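Local coordinates for protein LAR_0958 cell surface adhesin (Lactobacillus reuteri, PDB 4NG0) that is a cell-surface adhesin of the ubiquitin-like beta-grasp fold that probably helps the bacterium attach to mucus, at residues K73-N77 with Y78-T82. Sequence-based numbering, arbitrary orientation.
Sequences KANPN and YDLKT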
loop_
_atom_site.group_PDB
_atom_site.type_symbol
_atom_site.label_atom_id
_atom_site.label_comp_id
_atom_site.label_asym_id
_atom_site.label_seq_id
_atom_site.Cartn_x
_atom_site.Cartn_y
_atom_site.Cartn_z
ATOM N N LYS A 73 15.186 -1.056 7.752
ATOM C CA LYS A 73 15.910 -0.030 8.498
ATOM C C LYS A 73 15.222 0.304 9.826
ATOM O O LYS A 73 15.878 0.580 10.836
ATOM C CB LYS A 73 16.055 1.227 7.635
ATOM C CG LYS A 73 16.863 2.349 8.261
ATOM C CD LYS A 73 17.091 3.460 7.248
ATOM C CE LYS A 73 17.902 4.605 7.835
ATOM N NZ LYS A 73 17.151 5.326 8.896
ATOM N N ALA A 74 13.894 0.252 9.829
ATOM C CA ALA A 74 13.116 0.589 11.017
ATOM C C ALA A 74 13.088 -0.549 12.035
ATOM O O ALA A 74 12.577 -0.382 13.150
ATOM C CB ALA A 74 11.690 0.973 10.620
ATOM N N ASN A 75 13.623 -1.707 11.650
ATOM C CA ASN A 75 13.591 -2.888 12.507
ATOM C C ASN A 75 14.950 -3.568 12.663
ATOM O O ASN A 75 15.118 -4.724 12.283
ATOM C CB ASN A 75 12.542 -3.865 11.976
ATOM C CG ASN A 75 11.141 -3.318 12.107
ATOM O OD1 ASN A 75 10.505 -3.469 13.152
ATOM N ND2 ASN A 75 10.650 -2.657 11.053
ATOM N N PRO A 76 15.925 -2.846 13.242
ATOM C CA PRO A 76 17.317 -3.315 13.294
ATOM C C PRO A 76 17.542 -4.580 14.114
ATOM O O PRO A 76 18.580 -5.230 13.944
ATOM C CB PRO A 76 18.059 -2.132 13.927
ATOM C CG PRO A 76 17.021 -1.402 14.698
ATOM C CD PRO A 76 15.779 -1.520 13.865
ATOM N N ASN A 77 16.603 -4.942 14.984
ATOM C CA ASN A 77 16.780 -6.160 15.766
ATOM C C ASN A 77 16.457 -7.410 14.971
ATOM O O ASN A 77 16.663 -8.527 15.444
ATOM C CB ASN A 77 15.957 -6.119 17.050
ATOM C CG ASN A 77 16.516 -5.154 18.055
ATOM O OD1 ASN A 77 17.722 -4.891 18.077
ATOM N ND2 ASN A 77 15.644 -4.612 18.896
ATOM N N TYR A 78 15.941 -7.207 13.756
ATOM C CA TYR A 78 15.466 -8.312 12.931
ATOM C C TYR A 78 16.123 -8.360 11.569
ATOM O O TYR A 78 16.582 -7.346 11.047
ATOM C CB TYR A 78 13.946 -8.221 12.739
ATOM C CG TYR A 78 13.206 -8.287 14.042
ATOM C CD1 TYR A 78 13.035 -9.493 14.699
ATOM C CD2 TYR A 78 12.688 -7.140 14.630
ATOM C CE1 TYR A 78 12.362 -9.567 15.907
ATOM C CE2 TYR A 78 12.015 -7.206 15.842
ATOM C CZ TYR A 78 11.846 -8.418 16.466
ATOM O OH TYR A 78 11.174 -8.493 17.677
ATOM N N ASP A 79 16.167 -9.569 11.021
ATOM C CA ASP A 79 16.474 -9.789 9.617
ATOM C C ASP A 79 15.175 -10.252 8.990
ATOM O O ASP A 79 14.795 -11.417 9.121
ATOM C CB ASP A 79 17.568 -10.849 9.473
ATOM C CG ASP A 79 17.892 -11.169 8.026
ATOM O OD1 ASP A 79 17.487 -10.401 7.128
ATOM O OD2 ASP A 79 18.565 -12.196 7.795
ATOM N N LEU A 80 14.476 -9.315 8.359
ATOM C CA LEU A 80 13.177 -9.597 7.759
ATOM C C LEU A 80 13.389 -10.236 6.388
ATOM O O LEU A 80 13.641 -9.538 5.409
ATOM C CB LEU A 80 12.356 -8.304 7.636
ATOM C CG LEU A 80 12.136 -7.531 8.940
ATOM C CD1 LEU A 80 11.337 -6.268 8.659
ATOM C CD2 LEU A 80 11.426 -8.390 9.975
ATOM N N LYS A 81 13.285 -11.560 6.332
ATOM C CA LYS A 81 13.657 -12.314 5.128
ATOM C C LYS A 81 12.545 -12.444 4.085
ATOM O O LYS A 81 12.835 -12.633 2.905
ATOM C CB LYS A 81 14.146 -13.706 5.500
ATOM C CG LYS A 81 15.373 -13.731 6.396
ATOM C CD LYS A 81 15.750 -15.170 6.668
ATOM C CE LYS A 81 17.020 -15.286 7.475
ATOM N NZ LYS A 81 17.297 -16.722 7.740
ATOM N N THR A 82 11.288 -12.392 4.518
ATOM C CA THR A 82 10.170 -12.306 3.581
ATOM C C THR A 82 9.228 -11.199 4.013
ATOM O O THR A 82 9.045 -10.965 5.203
ATOM C CB THR A 82 9.340 -13.614 3.471
ATOM O OG1 THR A 82 8.686 -13.907 4.716
ATOM C CG2 THR A 82 10.220 -14.763 3.098
#
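N75 and Y78 close a type I beta turn, the amide N of Y78 donating to the carbonyl O of N75 over 3.0 Å with an N-H...O angle of 156°. P76 and N77 fill the two corner positions, and the ring of P76, with phi held near -64°, suits the first of them. The Y78 ring stands up from the turn, its CG beside the backbone N and anti to its own carbonyl carbon (chi1 -60°). In this setting N77 CB lies over one face, 4.1 Å above the ring plane and displaced toward the rim, while the N77 carboxamide points off from the ring and the rest of the contact. N75 O lies instead at the ring's edge, near its plane, and N75 CB comes within 4.2 Å of Y78 CD2. This is the connection between helix 65-73 and strand 83-92 of the beta-grasp fold, where the chain leaves the helix and heads back to the sheet. On the inner side of the bend, the CD1 methyl of L80 approaches N75 CB at 4.3 Å, and both residues are buried, each also touching L33 in a neighbouring loop. The amide end of N75 is gripped twice: ND2 donates to the carbonyl O of L71 in the helix, and OD1 accepts from the backbone N of N34, tying the start of the turn to the helix and to the loop that carries N34. Y78, more exposed, rests against L30, and the carbonyl O of L80 accepts a hydrogen bond from R72 NH2.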